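Local coordinates for protein alpha-galactosidase (Thermus thermophilus, PDB 6LCJ) that probably hydrolyses terminal alpha-galactosidic linkages in galactose-containing oligosaccharides, and works as a thermostable hexameric glycosidase, at residues V355-A360 / L384-H389; D402-R407 / L420-A425; G429-S434 / E449-R454. All coordinates share one frame; numbering follows the deposited sequence.

Contact 1. Residues V355-A360 / L384-H389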
# COMPACT_ATOMS: atom_id res chain seq x y z
N VAL E 355 -16.78 15.54 36.17
CA VAL E 355 -16.35 16.40 35.07
C VAL E 355 -14.93 16.10 34.60
O VAL E 355 -14.42 16.80 33.73
CB VAL E 355 -16.48 17.89 35.42
CG1 VAL E 355 -17.93 18.30 35.52
CG2 VAL E 355 -15.75 18.17 36.71
N GLY E 356 -14.28 15.10 35.16
CA GLY E 356 -12.97 14.72 34.68
C GLY E 356 -12.69 13.24 34.76
O GLY E 356 -13.42 12.46 35.38
N PRO E 357 -11.60 12.82 34.11
CA PRO E 357 -11.06 11.48 34.33
C PRO E 357 -10.95 11.13 35.80
O PRO E 357 -10.89 12.00 36.67
CB PRO E 357 -9.67 11.55 33.69
CG PRO E 357 -9.76 12.64 32.70
CD PRO E 357 -10.71 13.65 33.27
N ASP E 358 -10.95 9.83 36.08
CA ASP E 358 -10.67 9.35 37.42
C ASP E 358 -9.38 9.96 37.96
O ASP E 358 -8.36 10.05 37.26
CB ASP E 358 -10.53 7.84 37.41
CG ASP E 358 -11.84 7.14 37.21
OD1 ASP E 358 -12.90 7.83 37.11
OD2 ASP E 358 -11.80 5.89 37.16
N VAL E 359 -9.41 10.34 39.23
CA VAL E 359 -8.15 10.53 39.92
C VAL E 359 -7.51 9.16 40.08
O VAL E 359 -8.14 8.12 39.85
CB VAL E 359 -8.32 11.22 41.28
CG1 VAL E 359 -8.83 12.65 41.09
CG2 VAL E 359 -9.24 10.40 42.17
N ALA E 360 -6.25 9.15 40.44
CA ALA E 360 -5.53 7.92 40.73
C ALA E 360 -4.50 8.29 41.77
O ALA E 360 -4.25 9.48 42.02
CB ALA E 360 -4.88 7.34 39.46
N LEU E 384 -7.44 16.82 37.00
CA LEU E 384 -7.43 18.26 37.22
C LEU E 384 -7.65 19.02 35.92
O LEU E 384 -8.40 20.00 35.89
CB LEU E 384 -6.12 18.69 37.89
CG LEU E 384 -5.91 18.30 39.35
CD1 LEU E 384 -4.46 18.55 39.72
CD2 LEU E 384 -6.83 19.05 40.32
N ARG E 385 -7.04 18.56 34.82
CA ARG E 385 -7.08 19.35 33.58
C ARG E 385 -8.50 19.52 33.06
O ARG E 385 -8.88 20.62 32.64
CB ARG E 385 -6.20 18.72 32.50
CG ARG E 385 -6.25 19.50 31.18
CD ARG E 385 -5.06 19.17 30.26
NE ARG E 385 -5.13 17.77 29.93
CZ ARG E 385 -4.27 16.85 30.35
NH1 ARG E 385 -3.22 17.20 31.10
NH2 ARG E 385 -4.46 15.58 30.03
N SER E 386 -9.30 18.45 33.06
CA SER E 386 -10.65 18.54 32.51
C SER E 386 -11.61 19.22 33.48
O SER E 386 -12.47 20.01 33.06
CB SER E 386 -11.16 17.15 32.12
OG SER E 386 -10.54 16.71 30.92
N THR E 387 -11.49 18.91 34.77
CA THR E 387 -12.32 19.54 35.79
C THR E 387 -12.16 21.06 35.77
O THR E 387 -13.15 21.80 35.78
CB THR E 387 -11.96 18.98 37.16
OG1 THR E 387 -12.27 17.59 37.20
CG2 THR E 387 -12.69 19.73 38.27
N LEU E 388 -10.91 21.53 35.73
CA LEU E 388 -10.68 22.97 35.73
C LEU E 388 -11.42 23.68 34.60
O LEU E 388 -11.76 24.87 34.74
CB LEU E 388 -9.18 23.25 35.62
CG LEU E 388 -8.41 23.17 36.94
CD1 LEU E 388 -6.92 22.99 36.70
CD2 LEU E 388 -8.71 24.40 37.78
N HIS E 389 -11.69 23.00 33.49
CA HIS E 389 -12.37 23.65 32.37
C HIS E 389 -13.86 23.37 32.34
O HIS E 389 -14.52 23.71 31.36
CB HIS E 389 -11.75 23.22 31.04
CG HIS E 389 -10.31 23.61 30.90
ND1 HIS E 389 -9.28 22.88 31.45
CD2 HIS E 389 -9.74 24.66 30.28
CE1 HIS E 389 -8.13 23.46 31.17
NE2 HIS E 389 -8.38 24.54 30.46
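Thr387, on helix 380-388, meets Val355 and Gly356 at the start of the loop that follows strand 352-354, and all three atoms of its side chain touch one methyl, Val355 CG2. CB lies against that methyl. Beyond it the chain forks: Thr387 CG2 stands 3.8 Å from Val355 CG2, while OG1, anti to the carbonyl carbon (chi1 -64°), is turned back along the helix. There OG1 bonds to the carbonyl of Ala383, and it also lies 3.6 Å from Val355 CG2. The valine methyl thus touches both branches of the threonine, the two side chains standing roughly perpendicular. Gly356 runs so close to the helix, its CA 5.0 Å from Ser386 CA, that a beta carbon on it would collide with Thr387 OG1.

Ser386 fills the other half of the contact with its CB, which lies 3.7 Å from Val355 O and equally 3.7 Å from Pro357 CD. The proline ring thus meets the helix through its CD corner, and the same carbon lies 3.9 Å from Ser386 OG. That hydroxyl is bonded outside the two segments, to Ser54 O and Ala56 N, and Val355 O is bonded to Arg390 NH1. The two segments touch without a hydrogen bond between them.

Close apposition of a loop backbone to a helix through glycine, proline and small side chains here joins the sixth strand of the (beta/alpha)8 barrel, at its C-terminal end, to a helix leading on to the seventh.

Contact 2. Residues D402-R407 / L420-A425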
# COMPACT_ATOMS: atom_id res chain seq x y z
N ASP E 402 -13.91 14.43 41.69
CA ASP E 402 -13.46 13.12 42.15
C ASP E 402 -12.78 13.25 43.51
O ASP E 402 -12.69 14.35 44.06
CB ASP E 402 -12.57 12.42 41.12
CG ASP E 402 -12.79 10.93 41.11
OD1 ASP E 402 -13.48 10.46 42.04
OD2 ASP E 402 -12.27 10.23 40.21
N VAL E 403 -12.34 12.13 44.09
CA VAL E 403 -12.01 12.11 45.51
C VAL E 403 -10.73 12.89 45.83
O VAL E 403 -9.95 13.23 44.93
CB VAL E 403 -11.89 10.66 46.04
CG1 VAL E 403 -13.11 9.87 45.65
CG2 VAL E 403 -10.62 10.01 45.52
N VAL E 404 -10.54 13.18 47.11
CA VAL E 404 -9.36 13.86 47.63
C VAL E 404 -8.55 12.83 48.40
O VAL E 404 -9.11 12.07 49.20
CB VAL E 404 -9.75 15.03 48.55
CG1 VAL E 404 -8.52 15.85 48.92
CG2 VAL E 404 -10.79 15.90 47.88
N TYR E 405 -7.25 12.79 48.16
CA TYR E 405 -6.38 11.95 48.95
C TYR E 405 -5.84 12.76 50.12
O TYR E 405 -5.51 13.94 49.99
CB TYR E 405 -5.21 11.41 48.12
CG TYR E 405 -5.63 10.45 47.02
CD1 TYR E 405 -5.75 9.09 47.26
CD2 TYR E 405 -5.90 10.92 45.74
CE1 TYR E 405 -6.14 8.22 46.25
CE2 TYR E 405 -6.27 10.06 44.72
CZ TYR E 405 -6.40 8.72 44.97
OH TYR E 405 -6.76 7.88 43.94
N PHE E 406 -5.76 12.11 51.28
CA PHE E 406 -4.99 12.58 52.42
C PHE E 406 -3.91 11.61 52.85
O PHE E 406 -2.89 12.03 53.38
CB PHE E 406 -5.91 12.85 53.62
CG PHE E 406 -6.91 13.94 53.36
CD1 PHE E 406 -8.14 13.64 52.78
CD2 PHE E 406 -6.61 15.25 53.66
CE1 PHE E 406 -9.05 14.62 52.52
CE2 PHE E 406 -7.51 16.25 53.42
CZ PHE E 406 -8.74 15.95 52.85
N ARG E 407 -4.10 10.32 52.60
CA ARG E 407 -3.08 9.36 52.95
C ARG E 407 -1.81 9.58 52.15
O ARG E 407 -1.81 10.14 51.05
CB ARG E 407 -3.61 7.95 52.71
CG ARG E 407 -3.94 7.64 51.27
CD ARG E 407 -4.65 6.30 51.21
NE ARG E 407 -4.42 5.58 49.97
CZ ARG E 407 -5.32 5.44 49.01
NH1 ARG E 407 -6.53 5.99 49.12
NH2 ARG E 407 -5.01 4.74 47.92
N LEU E 420 -3.65 20.45 45.35
CA LEU E 420 -4.39 20.93 44.18
C LEU E 420 -5.78 20.30 44.09
O LEU E 420 -6.77 20.98 43.80
CB LEU E 420 -3.60 20.64 42.90
CG LEU E 420 -2.18 21.18 42.79
CD1 LEU E 420 -1.58 20.72 41.48
CD2 LEU E 420 -2.18 22.68 42.89
N GLN E 421 -5.86 18.99 44.32
CA GLN E 421 -7.14 18.30 44.33
C GLN E 421 -8.01 18.77 45.49
O GLN E 421 -9.20 19.05 45.30
CB GLN E 421 -6.89 16.78 44.37
CG GLN E 421 -8.13 15.87 44.32
CD GLN E 421 -8.95 16.04 43.06
OE1 GLN E 421 -8.58 16.77 42.14
NE2 GLN E 421 -10.09 15.33 42.99
N GLU E 422 -7.43 18.89 46.68
CA GLU E 422 -8.22 19.35 47.82
C GLU E 422 -8.84 20.72 47.57
O GLU E 422 -9.99 20.96 47.96
CB GLU E 422 -7.34 19.37 49.07
CG GLU E 422 -8.11 19.52 50.35
CD GLU E 422 -7.24 19.98 51.48
OE1 GLU E 422 -6.60 19.10 52.10
OE2 GLU E 422 -7.18 21.20 51.76
N ALA E 423 -8.10 21.62 46.93
CA ALA E 423 -8.61 22.97 46.68
C ALA E 423 -9.83 22.95 45.76
O ALA E 423 -10.77 23.74 45.96
CB ALA E 423 -7.51 23.85 46.09
N LEU E 424 -9.84 22.07 44.76
CA LEU E 424 -11.00 21.98 43.87
C LEU E 424 -12.22 21.42 44.58
O LEU E 424 -13.35 21.79 44.24
CB LEU E 424 -10.67 21.15 42.64
CG LEU E 424 -9.79 21.82 41.58
CD1 LEU E 424 -9.93 21.09 40.26
CD2 LEU E 424 -10.13 23.29 41.41
N ALA E 425 -12.04 20.53 45.56
CA ALA E 425 -13.17 20.11 46.39
C ALA E 425 -13.73 21.27 47.20
O ALA E 425 -14.96 21.43 47.31
CB ALA E 425 -12.76 18.97 47.33
O HOH W 1 -5.19 17.09 50.70
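Gln421 and Val403 supply the direct hydrogen bond between helix 415-428 and the loop after strand 398-400. NE2 of Gln421 donates to Val403 O at 2.9 Å, approaching from above the carbonyl plane, 47° out of it. Gln421 CG, anti to its own backbone nitrogen (chi1 -178°), comes 3.3 Å from Val403 O, and a bend at chi2 then turns the amide so that NE2 meets the carbonyl. The same NE2 also bonds to Pro401 O, so one buried amide nitrogen serves two carbonyls of the incoming chain. A leucine in place of Gln421 would probably leave both of these carbonyls without their donor and let the loop backbone shift against the helix. A second polar link is indirect: a water gives hydrogen bonds to Tyr405 O and, at 2.8 Å, to Glu422 OE1.

Apolar contact is concentrated on Val404, whose two methyls straddle a turn of the helix. CG1 rests 3.7 Å from Glu422 CB and touches the CA beside it, while CG2 meets Ala425 CB at 3.7 Å.

The Phe406 ring makes a third kind of contact. Its CE2 comes within 3.3 Å of Glu422 OE1, the ring and carboxylate planes 27° apart. The oxygen that takes the water is the one that meets the ring, obliquely.

Around this contact, Phe451 of helix 442-453 packs on Val404, Glu422 and Ala425, and Leu448 of the same helix on Phe406. Leu380 and Leu384 of helix 380-388 touch Gln421, while Val404 pairs through its backbone with Ala432 of strand 431-433.

Contact 3. Residues G429-S434 / E449-R454; sequences GFKATS and EAFLAR
Strand 431-433 and residues 449-453, the last turn of helix 442-453, run roughly antiparallel, their short axes 9.5 Å apart at closest approach and inclined at 149°, with Lys431 CA and Leu452 CA the nearest pair of alpha carbons at 7.0 Å. Lys431 supplies most of the strand's side of the contact. Its first carbons pass the CE2/CZ rim of the Phe451 ring: CB sits 3.7 Å from Phe451 CE2 and CG 3.6 Å from Phe451 CZ. Farther out, Lys431 CE stands over the face of the Phe451 ring in a CH-pi contact, 4.3 Å from the centroid. Lysine and phenylalanine run antiparallel, each pointing at the other's backbone; the ring, its CG anti to the backbone N (chi1 169°), reaches toward the strand. The ring edge consequently comes near Ala432 N, close to the ring plane. Leu452, beside Phe451 on the helix, also touches Phe190 and Arg161.

At its tip the lysine rises farther above the same face and bonds to the backbone. Lys431 NZ donates to Phe451 O at 2.7 Å, almost in line with the carbonyl bond (169°). Lys431 NZ also lies 2.6 Å from Arg454 O. Because Lys431 NZ is 5.2 Å from the centroid of the Phe451 ring, any cation-pi attraction is at most weak. Phe451 is further held by an edge-to-face contact with His426 and by the ring of Phe406.

A buried lysine therefore spends its carbons on an aromatic ring and its ammonium group on the carbonyl of Phe451, with Arg454 O close by, where helix 442-453 ends. The partial negative charge usual at a helix C-terminus would probably help to stabilise the positive charge there, and the bond ties the eighth barrel strand to the helix that follows it.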
# COMPACT_ATOMS: atom_id res chain seq x y z
N GLY E 429 -17.32 22.52 46.55
CA GLY E 429 -18.07 22.03 47.69
C GLY E 429 -18.38 20.55 47.69
O GLY E 429 -19.10 20.09 48.58
N PHE E 430 -17.87 19.78 46.71
CA PHE E 430 -18.12 18.34 46.61
C PHE E 430 -16.96 17.62 47.27
O PHE E 430 -15.88 17.50 46.69
CB PHE E 430 -18.29 17.92 45.15
CG PHE E 430 -18.99 16.60 44.98
CD1 PHE E 430 -18.40 15.42 45.39
CD2 PHE E 430 -20.26 16.54 44.39
CE1 PHE E 430 -19.05 14.19 45.22
CE2 PHE E 430 -20.92 15.32 44.22
CZ PHE E 430 -20.32 14.14 44.63
N LYS E 431 -17.18 17.11 48.48
CA LYS E 431 -16.11 16.58 49.32
C LYS E 431 -16.28 15.08 49.46
O LYS E 431 -17.32 14.60 49.92
CB LYS E 431 -16.12 17.26 50.69
CG LYS E 431 -15.84 18.75 50.61
CD LYS E 431 -16.27 19.48 51.83
CE LYS E 431 -15.23 20.50 52.20
NZ LYS E 431 -15.59 21.23 53.42
N ALA E 432 -15.25 14.34 49.05
CA ALA E 432 -15.28 12.89 49.08
C ALA E 432 -13.86 12.36 49.22
O ALA E 432 -12.90 13.02 48.82
CB ALA E 432 -15.94 12.32 47.82
N THR E 433 -13.73 11.17 49.80
CA THR E 433 -12.46 10.49 49.84
C THR E 433 -12.68 8.99 49.88
O THR E 433 -13.78 8.50 50.19
CB THR E 433 -11.59 10.91 51.05
OG1 THR E 433 -10.33 10.20 51.00
CG2 THR E 433 -12.27 10.57 52.35
N SER E 434 -11.62 8.27 49.55
CA SER E 434 -11.57 6.82 49.66
C SER E 434 -10.61 6.35 50.74
O SER E 434 -10.48 5.13 50.93
CB SER E 434 -11.18 6.19 48.32
OG SER E 434 -12.27 6.19 47.40
N GLU E 449 -10.55 15.45 58.98
CA GLU E 449 -11.68 16.00 59.72
C GLU E 449 -11.83 17.51 59.52
O GLU E 449 -12.94 18.00 59.34
CB GLU E 449 -11.56 15.66 61.21
CG GLU E 449 -12.82 16.00 62.01
CD GLU E 449 -14.15 15.47 61.41
OE1 GLU E 449 -14.16 14.48 60.63
OE2 GLU E 449 -15.21 16.05 61.73
N ALA E 450 -10.73 18.26 59.55
CA ALA E 450 -10.85 19.69 59.28
C ALA E 450 -11.36 19.95 57.87
O ALA E 450 -12.08 20.92 57.63
CB ALA E 450 -9.52 20.40 59.53
N PHE E 451 -11.01 19.08 56.92
CA PHE E 451 -11.51 19.21 55.55
C PHE E 451 -13.03 19.04 55.51
O PHE E 451 -13.75 19.86 54.92
CB PHE E 451 -10.80 18.18 54.67
CG PHE E 451 -11.38 18.02 53.28
CD1 PHE E 451 -11.16 18.98 52.29
CD2 PHE E 451 -12.09 16.86 52.95
CE1 PHE E 451 -11.65 18.81 51.01
CE2 PHE E 451 -12.58 16.67 51.65
CZ PHE E 451 -12.36 17.66 50.68
N LEU E 452 -13.54 17.99 56.16
CA LEU E 452 -14.97 17.73 56.18
C LEU E 452 -15.73 18.79 56.97
O LEU E 452 -16.80 19.24 56.54
CB LEU E 452 -15.24 16.35 56.77
CG LEU E 452 -14.70 15.21 55.91
CD1 LEU E 452 -14.69 13.89 56.67
CD2 LEU E 452 -15.53 15.10 54.66
N ALA E 453 -15.21 19.20 58.13
CA ALA E 453 -15.99 19.98 59.08
C ALA E 453 -15.97 21.47 58.80
O ALA E 453 -16.73 22.20 59.45
CB ALA E 453 -15.48 19.74 60.51
N ARG E 454 -15.15 21.95 57.88
CA ARG E 454 -14.97 23.38 57.67
C ARG E 454 -15.39 23.77 56.27
O ARG E 454 -15.35 22.97 55.33
CB ARG E 454 -13.52 23.81 57.90
CG ARG E 454 -13.16 24.03 59.35
CD ARG E 454 -11.66 23.96 59.57
NE ARG E 454 -10.99 25.17 59.09
CZ ARG E 454 -10.27 25.23 57.97
NH1 ARG E 454 -10.13 24.15 57.19
NH2 ARG E 454 -9.71 26.38 57.62

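Overall arrangement
All three contacts are largely buried, but their centres move outward, from about 8 Å from the chain centre in contact 1 to 16 Å in contact 2 and 20 Å in contact 3, where the exposed Arg454 brings the contact to the surface. Contact 1 has no hydrogen bond between its segments, contact 2 mixes an amide bond, a water and methyl packing, and contact 3 centres on a lysine. Helix 415-428 of contact 2 is the shared element: helix 380-388 of contact 1 and helix 442-453 of contact 3 both touch it, and it runs on into strand 431-433. Asp402 OD2, taking the backbone N of Val359, joins contacts 1 and 2. Together they follow the barrel's last strands from sixth to eighth.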